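Local coordinates for putative NADH-depentdent flavin oxidoreductase (Cupriavidus metallidurans, PDB 5OCS), which probably uses FMN and NADPH to reduce activated alkenes, as an ene-reductase of the Old Yellow Enzyme family, at residues Q26-E31 with T35-I40; A77-L82 with A164-R169. All coordinates share one frame; numbering follows the deposited sequence. Where two conformers were deposited one is given.

In the fold
Both contacts lie on the outer layer of an eight-stranded parallel (beta/alpha)8 barrel, the Old Yellow Enzyme fold, each with its centre about 17 Å from the centre of the chain. Contact 1 folds the loop after the first barrel strand, 19-21, onto the start of helix 36-46; contact 2 ties helix 76-92 to the end of helix 150-169. Their centres are 15 Å apart, and a probable hydrogen bond, Glu31 O to Asn78 ND2 at 2.9 Å, joins them directly. Contact 1 probably lies near the FMN site: the side chain of Gln26 is about 6 Å from that of its sequence neighbour Cys25, which binds FMN. Contact 2 lies away from the FMN-binding residues.

Contact 1 of 2, residues Q26-E31 with T35-I40; sequences QYSAQE and TDWHMI
Gln26 and Ser28 each take a hydrogen bond from the start of helix 36-46, in the loop that follows the first strand of the barrel. Trp37 NE1 donates to Gln26 OE1 at 2.8 Å, with an N-H...O angle of 155°; the oxygen uses an in-plane lone pair, and amide and indole planes lie 6° apart. Bent at chi2 (-61°), the glutamine chain brings its carboxamide to the edge of the indole. Thr35 OG1 donates to Ser28 O at 2.8 Å and weakly accepts from Trp37 N, so this N-cap hydroxyl serves both loop and helix. Thr35 N in turn donates to His38 ND1 at 3.2 Å, closing a capping box. A water bridges the far nitrogen, His38 NE2, to Ser28 N. Around these bonds, Ser28 OG sits over one face of the indole while binding Gln26 O at 2.7 Å, and it also meets Gln350 of the second subunit, which places the loop at the dimer interface. Ser28 O and Ala29 N lie at the imidazole edge. Furthest out, the Gln30 side chain crosses Thr35 at about a right angle, its OE1 3.8 Å from Thr35 CG2.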
loop_
_atom_site.group_PDB
_atom_site.type_symbol
_atom_site.label_atom_id
_atom_site.label_comp_id
_atom_site.label_asym_id
_atom_site.label_seq_id
_atom_site.Cartn_x
_atom_site.Cartn_y
_atom_site.Cartn_z
ATOM N N GLN D 26 11.622 1.814 -9.743
ATOM C CA GLN D 26 10.920 0.588 -9.551
ATOM C C GLN D 26 11.257 -0.449 -10.633
ATOM O O GLN D 26 10.930 -1.618 -10.441
ATOM C CB GLN D 26 9.388 0.836 -9.538
ATOM C CG GLN D 26 8.929 1.744 -8.427
ATOM C CD GLN D 26 9.257 1.137 -7.090
ATOM O OE1 GLN D 26 8.708 0.078 -6.730
ATOM N NE2 GLN D 26 10.187 1.738 -6.372
ATOM N N TYR D 27 11.851 -0.022 -11.759
ATOM C CA TYR D 27 12.248 -0.976 -12.830
ATOM C C TYR D 27 11.083 -1.875 -13.231
ATOM O O TYR D 27 11.263 -3.049 -13.472
ATOM C CB TYR D 27 13.458 -1.839 -12.364
ATOM C CG TYR D 27 14.540 -1.032 -11.710
ATOM C CD1 TYR D 27 15.505 -0.387 -12.485
ATOM C CD2 TYR D 27 14.625 -0.926 -10.315
ATOM C CE1 TYR D 27 16.497 0.407 -11.889
ATOM C CE2 TYR D 27 15.621 -0.158 -9.709
ATOM C CZ TYR D 27 16.555 0.496 -10.520
ATOM O OH TYR D 27 17.540 1.266 -9.952
ATOM N N SER D 28 9.873 -1.320 -13.272
ATOM C CA SER D 28 8.640 -2.106 -13.456
ATOM C C SER D 28 7.744 -1.579 -14.582
ATOM O O SER D 28 6.525 -1.788 -14.567
ATOM C CB SER D 28 7.863 -2.113 -12.124
ATOM O OG SER D 28 8.589 -2.820 -11.150
ATOM N N ALA D 29 8.321 -0.811 -15.511
ATOM C CA ALA D 29 7.606 -0.289 -16.657
ATOM C C ALA D 29 7.859 -1.171 -17.889
ATOM O O ALA D 29 8.803 -1.990 -17.913
ATOM C CB ALA D 29 8.012 1.167 -16.922
ATOM N N GLN D 30 7.024 -0.998 -18.893
ATOM C CA GLN D 30 7.141 -1.756 -20.171
ATOM C C GLN D 30 7.198 -0.744 -21.278
ATOM O O GLN D 30 6.220 -0.063 -21.520
ATOM C CB GLN D 30 5.940 -2.662 -20.406
ATOM C CG GLN D 30 5.907 -3.870 -19.502
ATOM C CD GLN D 30 4.527 -4.533 -19.381
ATOM O OE1 GLN D 30 3.476 -3.945 -19.699
ATOM N NE2 GLN D 30 4.528 -5.767 -18.878
ATOM N N GLU D 31 8.348 -0.630 -21.943
ATOM C CA GLU D 31 8.569 0.387 -22.950
ATOM C C GLU D 31 8.171 1.801 -22.435
ATOM O O GLU D 31 7.552 2.619 -23.154
ATOM C CB GLU D 31 7.849 0.016 -24.242
ATOM C CG GLU D 31 8.261 -1.361 -24.772
ATOM C CD GLU D 31 9.689 -1.432 -25.347
ATOM O OE1 GLU D 31 10.490 -0.457 -25.284
ATOM O OE2 GLU D 31 10.031 -2.506 -25.899
ATOM N N THR D 35 2.762 0.336 -15.193
ATOM C CA THR D 35 2.020 -0.935 -15.123
ATOM C C THR D 35 1.176 -0.966 -13.865
ATOM O O THR D 35 1.141 -0.006 -13.100
ATOM C CB THR D 35 2.976 -2.137 -15.139
ATOM O OG1 THR D 35 3.797 -2.110 -13.949
ATOM C CG2 THR D 35 3.876 -2.084 -16.355
ATOM N N ASP D 36 0.522 -2.087 -13.638
ATOM C CA ASP D 36 -0.268 -2.254 -12.429
ATOM C C ASP D 36 0.579 -2.068 -11.174
ATOM O O ASP D 36 0.076 -1.585 -10.153
ATOM C CB ASP D 36 -1.015 -3.603 -12.392
ATOM C CG ASP D 36 -0.113 -4.872 -12.576
ATOM O OD1 ASP D 36 1.171 -4.835 -12.582
ATOM O OD2 ASP D 36 -0.723 -5.996 -12.725
ATOM N N TRP D 37 1.865 -2.386 -11.259
ATOM C CA TRP D 37 2.756 -2.165 -10.115
ATOM C C TRP D 37 2.725 -0.701 -9.681
ATOM O O TRP D 37 2.696 -0.409 -8.474
ATOM C CB TRP D 37 4.199 -2.550 -10.446
ATOM C CG TRP D 37 5.113 -2.220 -9.300
ATOM C CD1 TRP D 37 5.957 -1.157 -9.203
ATOM C CD2 TRP D 37 5.143 -2.867 -8.041
ATOM N NE1 TRP D 37 6.557 -1.145 -7.983
ATOM C CE2 TRP D 37 6.069 -2.184 -7.241
ATOM C CE3 TRP D 37 4.500 -3.980 -7.514
ATOM C CZ2 TRP D 37 6.364 -2.577 -5.969
ATOM C CZ3 TRP D 37 4.825 -4.385 -6.238
ATOM C CH2 TRP D 37 5.735 -3.685 -5.478
ATOM N N HIS D 38 2.792 0.224 -10.637
ATOM C CA HIS D 38 2.840 1.636 -10.305
ATOM C C HIS D 38 1.574 2.097 -9.635
ATOM O O HIS D 38 1.629 2.920 -8.722
ATOM C CB HIS D 38 3.143 2.515 -11.498
ATOM C CG HIS D 38 4.516 2.305 -12.026
ATOM N ND1 HIS D 38 4.801 1.356 -12.964
ATOM C CD2 HIS D 38 5.694 2.866 -11.691
ATOM C CE1 HIS D 38 6.103 1.341 -13.200
ATOM N NE2 HIS D 38 6.659 2.276 -12.456
ATOM N N MET D 39 0.434 1.579 -10.056
ATOM C CA MET D 39 -0.830 1.812 -9.344
ATOM C C MET D 39 -0.739 1.422 -7.865
ATOM O O MET D 39 -1.083 2.189 -6.961
ATOM C CB MET D 39 -1.954 1.000 -10.031
ATOM C CG MET D 39 -3.322 1.139 -9.388
ATOM S SD MET D 39 -3.981 2.804 -9.556
ATOM C CE MET D 39 -4.413 2.811 -11.304
ATOM N N ILE D 40 -0.310 0.197 -7.623
ATOM C CA ILE D 40 -0.203 -0.340 -6.242
ATOM C C ILE D 40 0.838 0.423 -5.408
ATOM O O ILE D 40 0.577 0.872 -4.264
ATOM C CB ILE D 40 0.191 -1.842 -6.285
ATOM C CG1 ILE D 40 -0.910 -2.629 -7.018
ATOM C CG2 ILE D 40 0.427 -2.361 -4.868
ATOM C CD1 ILE D 40 -0.620 -4.084 -7.368
HETATM O O HOH W 1 9.566 1.696 -13.310
#

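Contact 2 of 2, residues A77-L82 with A164-R169; sequences ANEAAL and AKRAAR
Glu79 reaches from helix 76-92 to two arginines of helix 150-169, and its carboxylate meets their guanidinium groups in two distinct ways. Toward Arg169 the planes are nearly coplanar, 9° apart, and the grip is side-on: Arg169 NE donates to Glu79 OE2 at 2.8 Å while Arg169 NH2 donates to Glu79 OE1 at 2.9 Å. Both oxygens use their syn lone pairs, and the two bonds are almost straight. Arg169 achieves this with a chain bent at chi3 (58°), which turns the NE edge of the guanidinium to the acid.

Arg166 comes in differently. Its guanidinium plane stands 75° from the carboxylate, and a single nitrogen, Arg166 NH1, reaches Glu79 OE1 at 2.8 Å, nearly along the C-O axis. The oxygen nevertheless lies close to the guanidinium plane, so the group presents its edge. The chain of Arg166 is extended from CG to NE and passes beside the same oxygen, with CG 3.3 Å from Glu79 OE1. With CG anti to the backbone N and the chain extended beyond it, Glu79 spans the gap between segments 77-82 and 164-169, whose nearest CA atoms, those of Glu79 and Arg166, are 6.7 Å apart.

Arg166 NH1 also forms a salt bridge with Asp76, at the start of helix 76-92. The neighbouring helices of the barrel's outer layer are thus joined by a surface salt-bridge network in which OE1 accepts two of the arginine bonds and OE2 one, an arrangement that should keep Glu79 ionised and restrict rotation of its carboxylate.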
loop_
_atom_site.group_PDB
_atom_site.type_symbol
_atom_site.label_atom_id
_atom_site.label_comp_id
_atom_site.label_asym_id
_atom_site.label_seq_id
_atom_site.Cartn_x
_atom_site.Cartn_y
_atom_site.Cartn_z
ATOM N N ALA D 77 1.736 6.884 -25.220
ATOM C CA ALA D 77 1.363 5.701 -24.450
ATOM C C ALA D 77 1.898 5.857 -23.040
ATOM O O ALA D 77 1.208 5.579 -22.070
ATOM C CB ALA D 77 1.913 4.452 -25.081
ATOM N N ASN D 78 3.154 6.286 -22.932
ATOM C CA ASN D 78 3.752 6.539 -21.601
ATOM C C ASN D 78 2.863 7.491 -20.806
ATOM O O ASN D 78 2.592 7.278 -19.610
ATOM C CB ASN D 78 5.123 7.230 -21.687
ATOM C CG ASN D 78 6.260 6.375 -22.179
ATOM O OD1 ASN D 78 7.371 6.936 -22.302
ATOM N ND2 ASN D 78 6.071 5.060 -22.419
ATOM N N GLU D 79 2.409 8.530 -21.485
ATOM C CA GLU D 79 1.575 9.573 -20.849
ATOM C C GLU D 79 0.246 9.004 -20.365
ATOM O O GLU D 79 -0.144 9.218 -19.218
ATOM C CB GLU D 79 1.344 10.773 -21.760
ATOM C CG GLU D 79 0.632 11.951 -21.074
ATOM C CD GLU D 79 0.556 13.159 -21.988
ATOM O OE1 GLU D 79 1.322 13.229 -23.016
ATOM O OE2 GLU D 79 -0.296 14.035 -21.705
ATOM N N ALA D 80 -0.438 8.278 -21.227
ATOM C CA ALA D 80 -1.689 7.632 -20.853
ATOM C C ALA D 80 -1.547 6.659 -19.679
ATOM O O ALA D 80 -2.383 6.666 -18.792
ATOM C CB ALA D 80 -2.340 6.898 -22.042
ATOM N N ALA D 81 -0.509 5.828 -19.689
ATOM C CA ALA D 81 -0.274 4.829 -18.618
ATOM C C ALA D 81 -0.034 5.505 -17.272
ATOM O O ALA D 81 -0.616 5.136 -16.256
ATOM C CB ALA D 81 0.898 3.913 -18.967
ATOM N N LEU D 82 0.776 6.539 -17.274
ATOM C CA LEU D 82 0.977 7.301 -16.029
ATOM C C LEU D 82 -0.290 8.052 -15.579
ATOM O O LEU D 82 -0.601 8.104 -14.382
ATOM C CB LEU D 82 2.180 8.232 -16.177
ATOM C CG LEU D 82 2.708 8.937 -14.933
ATOM C CD1 LEU D 82 3.014 7.996 -13.784
ATOM C CD2 LEU D 82 3.948 9.731 -15.320
ATOM N N ALA D 164 8.476 17.525 -19.822
ATOM C CA ALA D 164 7.938 18.495 -18.895
ATOM C C ALA D 164 6.517 18.960 -19.290
ATOM O O ALA D 164 5.675 19.106 -18.431
ATOM C CB ALA D 164 8.852 19.684 -18.814
ATOM N N LYS D 165 6.274 19.124 -20.591
ATOM C CA LYS D 165 4.941 19.485 -21.074
ATOM C C LYS D 165 3.947 18.357 -20.863
ATOM O O LYS D 165 2.784 18.615 -20.522
ATOM C CB LYS D 165 4.993 19.904 -22.539
ATOM C CG LYS D 165 5.712 21.231 -22.739
ATOM C CD LYS D 165 5.835 21.525 -24.218
ATOM C CE LYS D 165 6.541 22.831 -24.532
ATOM N NZ LYS D 165 6.678 22.978 -26.019
ATOM N N ARG D 166 4.386 17.111 -21.064
ATOM C CA ARG D 166 3.513 15.963 -20.790
ATOM C C ARG D 166 3.159 15.895 -19.320
ATOM O O ARG D 166 1.988 15.669 -18.962
ATOM C CB ARG D 166 4.114 14.651 -21.253
ATOM C CG ARG D 166 4.318 14.540 -22.743
ATOM C CD ARG D 166 4.786 13.153 -23.054
ATOM N NE ARG D 166 5.147 12.952 -24.463
ATOM C CZ ARG D 166 4.290 12.653 -25.429
ATOM N NH1 ARG D 166 2.996 12.508 -25.172
ATOM N NH2 ARG D 166 4.730 12.489 -26.683
ATOM N N ALA D 167 4.160 16.135 -18.465
ATOM C CA ALA D 167 3.936 16.133 -17.019
ATOM C C ALA D 167 2.927 17.227 -16.637
ATOM O O ALA D 167 2.026 16.978 -15.828
ATOM C CB ALA D 167 5.247 16.276 -16.263
ATOM N N ALA D 168 3.061 18.406 -17.213
ATOM C CA ALA D 168 2.124 19.505 -16.934
ATOM C C ALA D 168 0.693 19.103 -17.341
ATOM O O ALA D 168 -0.262 19.336 -16.596
ATOM C CB ALA D 168 2.563 20.783 -17.643
ATOM N N ARG D 169 0.564 18.498 -18.515
ATOM C CA ARG D 169 -0.754 18.061 -19.038
ATOM C C ARG D 169 -1.402 16.959 -18.182
ATOM O O ARG D 169 -2.613 16.895 -18.049
ATOM C CB ARG D 169 -0.581 17.534 -20.449
ATOM C CG ARG D 169 -1.874 17.238 -21.177
ATOM C CD ARG D 169 -1.695 17.308 -22.678
ATOM N NE ARG D 169 -0.670 16.392 -23.144
ATOM C CZ ARG D 169 -0.018 16.477 -24.302
ATOM N NH1 ARG D 169 -0.291 17.431 -25.175
ATOM N NH2 ARG D 169 0.884 15.574 -24.616
#